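Local coordinates for hydrolase, haloacid dehalogenase-like family (Porphyromonas gingivalis, PDB 2I6X), which belongs to the haloacid dehalogenase (HAD) superfamily and is probably a hydrolase, of unspecified substrate, at residues E169-D174 with P201-L206; E158-S163 with L186-Y191; G47-L52 with T64-Y69. One frame throughout, in Å; residues are numbered along the deposited sequence.

Contact 1. Residues E169-D174 with P201-L206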
# COMPACT_ATOMS: atom_id res chain seq x y z
N GLU A 169 -17.85 11.59 3.47
CA GLU A 169 -17.85 11.94 2.05
C GLU A 169 -16.77 11.18 1.31
O GLU A 169 -16.48 11.45 0.15
CB GLU A 169 -17.65 13.43 1.88
CG GLU A 169 -18.75 14.29 2.48
CD GLU A 169 -18.61 15.75 2.09
OE1 GLU A 169 -17.50 16.16 1.67
OE2 GLU A 169 -19.61 16.50 2.19
N THR A 170 -16.16 10.21 1.98
CA THR A 170 -14.99 9.54 1.45
C THR A 170 -15.23 8.05 1.29
O THR A 170 -15.76 7.41 2.19
CB THR A 170 -13.75 9.78 2.37
OG1 THR A 170 -13.61 11.19 2.60
CG2 THR A 170 -12.51 9.25 1.72
N LEU A 171 -14.84 7.50 0.13
CA LEU A 171 -14.88 6.05 -0.09
C LEU A 171 -13.48 5.46 0.09
O LEU A 171 -12.54 5.91 -0.55
CB LEU A 171 -15.46 5.75 -1.47
CG LEU A 171 -15.47 4.30 -1.96
CD1 LEU A 171 -16.34 3.43 -1.04
CD2 LEU A 171 -15.98 4.26 -3.41
N PHE A 172 -13.34 4.48 0.99
CA PHE A 172 -12.03 3.86 1.33
C PHE A 172 -11.97 2.45 0.78
O PHE A 172 -12.83 1.62 1.11
CB PHE A 172 -11.82 3.87 2.86
CG PHE A 172 -10.54 3.17 3.33
CD1 PHE A 172 -9.28 3.75 3.14
CD2 PHE A 172 -10.60 1.94 4.01
CE1 PHE A 172 -8.08 3.11 3.59
CE2 PHE A 172 -9.45 1.30 4.47
CZ PHE A 172 -8.17 1.88 4.26
N ILE A 173 -11.00 2.19 -0.10
CA ILE A 173 -10.94 0.90 -0.82
C ILE A 173 -9.69 0.16 -0.38
O ILE A 173 -8.56 0.56 -0.72
CB ILE A 173 -11.03 1.09 -2.36
CG1 ILE A 173 -12.27 1.91 -2.73
CG2 ILE A 173 -11.00 -0.29 -3.11
CD1 ILE A 173 -12.28 2.47 -4.17
N ASP A 174 -9.88 -0.88 0.42
CA ASP A 174 -8.75 -1.61 1.03
C ASP A 174 -9.14 -3.07 1.18
O ASP A 174 -10.26 -3.36 1.55
CB ASP A 174 -8.37 -1.00 2.39
CG ASP A 174 -6.97 -1.40 2.89
OD1 ASP A 174 -6.56 -2.57 2.76
OD2 ASP A 174 -6.24 -0.54 3.46
N PRO A 201 -16.04 -2.15 -12.19
CA PRO A 201 -17.52 -2.05 -12.27
C PRO A 201 -18.24 -1.74 -10.94
O PRO A 201 -19.12 -0.87 -10.91
CB PRO A 201 -17.93 -3.41 -12.86
CG PRO A 201 -16.72 -3.86 -13.67
CD PRO A 201 -15.55 -3.41 -12.79
N ALA A 202 -17.85 -2.41 -9.85
CA ALA A 202 -18.48 -2.21 -8.54
C ALA A 202 -18.26 -0.81 -7.96
O ALA A 202 -19.17 -0.21 -7.37
CB ALA A 202 -18.00 -3.26 -7.53
N ILE A 203 -17.04 -0.30 -8.11
CA ILE A 203 -16.73 1.06 -7.66
C ILE A 203 -17.47 2.12 -8.53
O ILE A 203 -18.05 3.06 -7.98
CB ILE A 203 -15.19 1.28 -7.57
CG1 ILE A 203 -14.54 0.35 -6.53
CG2 ILE A 203 -14.83 2.76 -7.32
CD1 ILE A 203 -15.20 0.28 -5.15
N THR A 204 -17.47 1.93 -9.86
CA THR A 204 -18.20 2.80 -10.80
C THR A 204 -19.67 2.92 -10.38
O THR A 204 -20.30 3.97 -10.59
CB THR A 204 -18.13 2.24 -12.26
OG1 THR A 204 -16.78 1.89 -12.59
CG2 THR A 204 -18.63 3.26 -13.29
N ARG A 205 -20.18 1.83 -9.80
CA ARG A 205 -21.54 1.74 -9.26
C ARG A 205 -21.69 2.56 -7.99
O ARG A 205 -22.63 3.34 -7.87
CB ARG A 205 -21.89 0.29 -8.94
CG ARG A 205 -23.02 -0.31 -9.76
CD ARG A 205 -24.28 -0.47 -8.89
NE ARG A 205 -25.27 -1.40 -9.47
CZ ARG A 205 -25.30 -2.72 -9.24
NH1 ARG A 205 -26.24 -3.47 -9.80
NH2 ARG A 205 -24.40 -3.28 -8.44
N LEU A 206 -20.76 2.38 -7.05
CA LEU A 206 -20.83 3.10 -5.78
C LEU A 206 -20.84 4.60 -6.01
O LEU A 206 -21.57 5.32 -5.33
CB LEU A 206 -19.68 2.72 -4.84
CG LEU A 206 -19.65 1.34 -4.18
CD1 LEU A 206 -18.48 1.25 -3.22
CD2 LEU A 206 -20.95 0.97 -3.46
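Leu171 and Ile173, two residues apart on strand 170-173, face Leu206 and Ile203 of helix 200-207, a purely apolar strand-to-helix contact on the parallel sheet of a HAD-type Rossmann-like domain. The short segments run almost antiparallel, at 166°, with their axes 11.3 Å apart, and branched side chains fill the space between them. Ile173 and Ile203 meet tip to tip: Ile173 CD1 lies 3.8 Å from Ile203 CD1 and rests against Ile203 CG1. In Ile173, CG1 stands anti to the carbonyl carbon (chi1 -53°) and the chain then runs on extended, which carries CD1 out to the helix. Ile203 starts the same way, but chi2 (-49°) folds its CD1 back. Leu171 meets Leu206 differently, the two chains crossing at about a right angle. Leu206 CD1 comes up to both methyls of Leu171, 3.8 Å from Leu171 CD1 and 3.9 Å from Leu171 CD2. A looser touch, 4.3 Å between Leu171 CD2 and Ile203 CG2, joins the two pairs. Tyr191 of the neighbouring edge strand packs on Ile203. With only methyl and methylene groups meeting, the contact holds by close fit and probably by exclusion of water, with no directional bond between the segments.

Contact 2. Residues E158-S163 with L186-Y191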
# COMPACT_ATOMS: atom_id res chain seq x y z
N GLU A 158 -4.11 11.60 10.77
CA GLU A 158 -3.14 12.46 10.10
C GLU A 158 -3.64 12.80 8.68
O GLU A 158 -3.67 13.98 8.30
CB GLU A 158 -1.75 11.82 10.08
CG GLU A 158 -0.66 12.80 9.63
CD GLU A 158 0.77 12.23 9.70
OE1 GLU A 158 1.03 11.41 10.60
OE2 GLU A 158 1.65 12.63 8.89
N MSE A 159 -4.06 11.77 7.94
CA MSE A 159 -4.65 11.89 6.61
C MSE A 159 -5.83 12.87 6.54
O MSE A 159 -5.85 13.78 5.70
CB MSE A 159 -5.07 10.52 6.07
CG MSE A 159 -5.85 10.63 4.76
SE MSE A 159 -6.21 8.92 3.89
CE MSE A 159 -7.62 8.29 5.13
N ILE A 160 -6.82 12.66 7.40
CA ILE A 160 -7.96 13.59 7.58
C ILE A 160 -7.53 15.03 7.82
O ILE A 160 -7.97 15.93 7.11
CB ILE A 160 -8.91 13.07 8.69
CG1 ILE A 160 -9.51 11.70 8.29
CG2 ILE A 160 -9.99 14.09 9.07
CD1 ILE A 160 -10.17 10.96 9.49
N ALA A 161 -6.68 15.26 8.84
CA ALA A 161 -6.16 16.59 9.12
C ALA A 161 -5.43 17.21 7.91
O ALA A 161 -5.67 18.37 7.56
CB ALA A 161 -5.23 16.56 10.33
N ASP A 162 -4.57 16.42 7.25
CA ASP A 162 -3.75 16.96 6.17
C ASP A 162 -4.55 17.25 4.90
O ASP A 162 -4.31 18.26 4.24
CB ASP A 162 -2.56 16.04 5.86
CG ASP A 162 -1.67 16.58 4.73
OD1 ASP A 162 -0.92 17.55 4.96
OD2 ASP A 162 -1.72 16.04 3.60
N SER A 163 -5.50 16.38 4.57
CA SER A 163 -6.29 16.50 3.34
C SER A 163 -7.56 17.32 3.49
O SER A 163 -8.06 17.87 2.51
CB SER A 163 -6.70 15.11 2.83
OG SER A 163 -7.65 14.56 3.74
N LEU A 186 -14.27 5.12 12.02
CA LEU A 186 -14.06 6.53 11.82
C LEU A 186 -15.10 7.24 10.94
O LEU A 186 -15.03 8.46 10.78
CB LEU A 186 -12.62 6.75 11.28
CG LEU A 186 -11.57 6.39 12.33
CD1 LEU A 186 -10.18 6.45 11.72
CD2 LEU A 186 -11.69 7.26 13.62
N GLY A 187 -16.03 6.48 10.35
CA GLY A 187 -17.13 7.06 9.60
C GLY A 187 -16.97 7.05 8.08
O GLY A 187 -17.82 7.62 7.38
N PHE A 188 -15.92 6.39 7.56
CA PHE A 188 -15.76 6.19 6.11
C PHE A 188 -16.79 5.24 5.49
O PHE A 188 -17.27 4.32 6.16
CB PHE A 188 -14.35 5.69 5.75
CG PHE A 188 -13.25 6.66 6.07
CD1 PHE A 188 -12.74 7.50 5.08
CD2 PHE A 188 -12.71 6.74 7.36
CE1 PHE A 188 -11.73 8.39 5.37
CE2 PHE A 188 -11.70 7.63 7.66
CZ PHE A 188 -11.20 8.47 6.67
N HIS A 189 -17.12 5.50 4.22
CA HIS A 189 -17.64 4.47 3.31
C HIS A 189 -16.49 3.56 2.95
O HIS A 189 -15.38 4.04 2.74
CB HIS A 189 -18.24 5.09 2.05
CG HIS A 189 -19.38 6.01 2.36
ND1 HIS A 189 -20.66 5.54 2.60
CD2 HIS A 189 -19.42 7.34 2.58
CE1 HIS A 189 -21.44 6.56 2.91
NE2 HIS A 189 -20.72 7.66 2.90
N THR A 190 -16.74 2.26 2.96
CA THR A 190 -15.66 1.31 2.67
C THR A 190 -16.07 0.36 1.57
O THR A 190 -17.26 0.14 1.31
CB THR A 190 -15.17 0.50 3.92
OG1 THR A 190 -16.24 -0.29 4.45
CG2 THR A 190 -14.58 1.40 5.02
N TYR A 191 -15.06 -0.16 0.88
CA TYR A 191 -15.23 -1.32 0.00
C TYR A 191 -14.01 -2.22 0.16
O TYR A 191 -12.90 -1.73 0.19
CB TYR A 191 -15.44 -0.91 -1.45
CG TYR A 191 -15.72 -2.10 -2.33
CD1 TYR A 191 -17.01 -2.61 -2.45
CD2 TYR A 191 -14.68 -2.75 -3.02
CE1 TYR A 191 -17.27 -3.72 -3.23
CE2 TYR A 191 -14.92 -3.85 -3.79
CZ TYR A 191 -16.22 -4.34 -3.90
OH TYR A 191 -16.47 -5.44 -4.68
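Phe188 puts the far end of its ring between two side chains of helix 153-163, and its CZ is the atom both of them reach. The methyl CE of selenomethionine Met159 lies 3.9 Å from Phe188 CZ and also nears Phe188 CE1. Ile160 CD1 stands 3.9 Å from the same CZ and turns to the other flank, toward Phe188 CE2, with Ile160 CG1 close behind. Both chains come from the direction opposite to that of the phenyl group, and both meet the ring obliquely. Met159 gets there by a bend at its last torsion (chi3 74°), which swings CE out of line with an otherwise extended chain and brings the methyl to the ring.

The next shell holds these groups in place. Phe156, one turn earlier on the same helix, also touches the Phe188 ring, as do Ala183 of helix 177-185 and Thr170 of the adjacent strand. Met165 packs on Met159, and Pro167 on Ile160. Where the helix ends, Met159 O takes two bonds from Ser163: the backbone N at 2.9 Å and, from the opposite face of the carbonyl plane, the hydroxyl OG at 2.8 Å. Ser163 OG is also bonded to Met165 N. At the other side Gly187, with positive phi (101°), forms the Schellman motif that ends helix 177-185 and turns the chain into strand 189-191, with Phe188 directly before it.

The contact thus joins a covering helix to the approach of an edge strand in the Rossmann-like core. Carbon meets carbon throughout, so the ring is gripped by dispersion and burial, while the hydrogen bonds nearby serve the C-terminal ends of helices 153-163 and 177-185 and the pairing of strands beyond Phe188.

Contact 3. Residues G47-L52 with T64-Y69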
# COMPACT_ATOMS: atom_id res chain seq x y z
N GLY A 47 8.22 -6.87 15.40
CA GLY A 47 8.93 -7.44 14.26
C GLY A 47 9.66 -6.41 13.43
O GLY A 47 9.22 -5.27 13.31
N LEU A 48 10.78 -6.80 12.84
CA LEU A 48 11.52 -5.82 12.04
C LEU A 48 10.92 -5.51 10.68
O LEU A 48 11.17 -4.43 10.17
CB LEU A 48 13.04 -6.06 11.98
CG LEU A 48 13.72 -7.42 11.96
CD1 LEU A 48 13.53 -8.07 10.63
CD2 LEU A 48 15.21 -7.30 12.28
N PHE A 49 10.11 -6.40 10.11
CA PHE A 49 9.32 -6.01 8.95
C PHE A 49 8.31 -4.91 9.29
O PHE A 49 8.06 -4.04 8.47
CB PHE A 49 8.68 -7.21 8.25
CG PHE A 49 9.65 -7.95 7.39
CD1 PHE A 49 9.85 -7.59 6.06
CD2 PHE A 49 10.42 -8.98 7.93
CE1 PHE A 49 10.77 -8.27 5.29
CE2 PHE A 49 11.33 -9.65 7.17
CZ PHE A 49 11.52 -9.30 5.85
N LEU A 50 7.76 -4.93 10.51
CA LEU A 50 6.91 -3.83 10.95
C LEU A 50 7.70 -2.55 11.15
O LEU A 50 7.19 -1.46 10.89
CB LEU A 50 6.10 -4.16 12.22
CG LEU A 50 5.29 -2.97 12.77
CD1 LEU A 50 4.20 -2.55 11.77
CD2 LEU A 50 4.71 -3.18 14.17
N ASP A 51 8.93 -2.68 11.62
CA ASP A 51 9.81 -1.52 11.81
C ASP A 51 10.09 -0.89 10.45
O ASP A 51 10.23 0.33 10.34
CB ASP A 51 11.11 -1.93 12.51
CG ASP A 51 10.91 -2.32 13.97
OD1 ASP A 51 9.83 -2.05 14.53
OD2 ASP A 51 11.86 -2.90 14.56
N LEU A 52 10.15 -1.73 9.43
CA LEU A 52 10.35 -1.28 8.07
C LEU A 52 9.15 -0.49 7.49
O LEU A 52 9.37 0.55 6.86
CB LEU A 52 10.74 -2.46 7.15
CG LEU A 52 10.89 -2.20 5.64
CD1 LEU A 52 12.14 -1.36 5.34
CD2 LEU A 52 10.90 -3.50 4.86
N THR A 64 20.62 -4.03 8.08
CA THR A 64 21.66 -4.31 9.05
C THR A 64 21.14 -5.31 10.08
O THR A 64 21.80 -6.32 10.36
CB THR A 64 22.12 -3.01 9.76
OG1 THR A 64 22.65 -2.10 8.79
CG2 THR A 64 23.22 -3.30 10.81
N GLU A 65 19.97 -5.05 10.65
CA GLU A 65 19.40 -5.96 11.63
C GLU A 65 19.02 -7.32 11.04
O GLU A 65 19.19 -8.34 11.71
CB GLU A 65 18.22 -5.34 12.38
CG GLU A 65 18.59 -4.12 13.20
CD GLU A 65 19.76 -4.40 14.10
OE1 GLU A 65 20.90 -4.00 13.75
OE2 GLU A 65 19.54 -5.05 15.15
N LEU A 66 18.53 -7.32 9.81
CA LEU A 66 18.12 -8.56 9.14
C LEU A 66 19.34 -9.43 8.85
O LEU A 66 19.28 -10.66 9.00
CB LEU A 66 17.39 -8.27 7.81
CG LEU A 66 16.15 -9.07 7.37
CD1 LEU A 66 16.01 -9.05 5.84
CD2 LEU A 66 16.07 -10.51 7.87
N SER A 67 20.42 -8.79 8.40
CA SER A 67 21.72 -9.43 8.22
C SER A 67 22.19 -10.09 9.53
O SER A 67 22.54 -11.28 9.54
CB SER A 67 22.75 -8.41 7.76
OG SER A 67 22.45 -7.95 6.46
N ARG A 68 22.18 -9.33 10.62
CA ARG A 68 22.52 -9.86 11.95
C ARG A 68 21.64 -11.07 12.27
O ARG A 68 22.12 -12.08 12.73
CB ARG A 68 22.36 -8.76 13.00
CG ARG A 68 22.89 -9.08 14.44
CD ARG A 68 22.53 -7.94 15.46
NE ARG A 68 22.53 -6.62 14.79
CZ ARG A 68 23.62 -5.87 14.56
NH1 ARG A 68 24.81 -6.28 14.98
NH2 ARG A 68 23.51 -4.71 13.92
N TYR A 69 20.35 -10.95 11.96
CA TYR A 69 19.36 -11.99 12.25
C TYR A 69 19.62 -13.33 11.54
O TYR A 69 19.44 -14.40 12.11
CB TYR A 69 17.96 -11.44 11.94
CG TYR A 69 16.76 -12.27 12.30
CD1 TYR A 69 16.04 -12.02 13.47
CD2 TYR A 69 16.29 -13.28 11.44
CE1 TYR A 69 14.90 -12.77 13.80
CE2 TYR A 69 15.16 -14.03 11.76
CZ TYR A 69 14.47 -13.77 12.92
OH TYR A 69 13.34 -14.52 13.24
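Leu48 to Leu52 and Thr64 to Tyr69 belong to consecutive helices, 48-54 and 59-70, which form a helical hairpin: the N-to-C directions of the short segments differ by 167°, and their axes come within 11.2 Å. The hairpin stands apart from the parallel sheet, consistent with the helical cap inserted after the first strand of the core in many HAD proteins. Gly47 occupies the N-cap position of the first helix, at backbone angles hard for any residue but glycine (phi 146°), and its O accepts the bond from Asp51 N. The backbones come nearest at Leu48 and Leu66, where the CA atoms are 7.7 Å apart.

Leu48, in the first turn, makes the largest single contribution. Its CD2 reaches across to the second helix, 3.6 Å from Glu65 CB, and lies next to the backbone there, 4.1 Å from Leu66 N. The side chains of Leu48 and Glu65 cross at about a right angle. The other branch faces Leu66, with Leu48 CD1 and Leu66 CG 4.3 Å apart. Phe49 adds a looser apolar touch through CZ, meeting Leu66 CD1 obliquely, and its ring also packs edge-to-face with that of Phe62. Met39, from helix 36-39, touches both Phe49 and Leu66, so a third helix helps to close this side.

Glu65 plays two parts. Its CB is apolar surface for Leu48, whereas a bend at chi2 (-51°) takes the carboxylate away from the first helix toward Arg68, one turn on. There Arg68 NH2 makes a salt bridge, donating to the syn side of Glu65 OE1 at 2.7 Å, with the oxygen at the edge of the guanidinium group and in its plane.

From the N terminus, the chain first leaves the core strand 7-10 and, in contact 3, closes a short loop between the consecutive helices 48-54 and 59-70. That loop is complete before the others open. Contact 2 then starts on helix 153-163 and contact 1 on strand 170-173; contact 2 closes near strand 189-191 and contact 1 on helix 200-207, so the two loops cross. The neighbouring strands 170-173 and 189-191 bind them together through the backbones of Phe172, His189 and Tyr191. Contacts 1 and 2 thus place helices 200-207 and 153-163 on opposite faces of the sheet near its 189-191 edge, whereas contact 3 lies about 36 Å from contact 1, centre to centre.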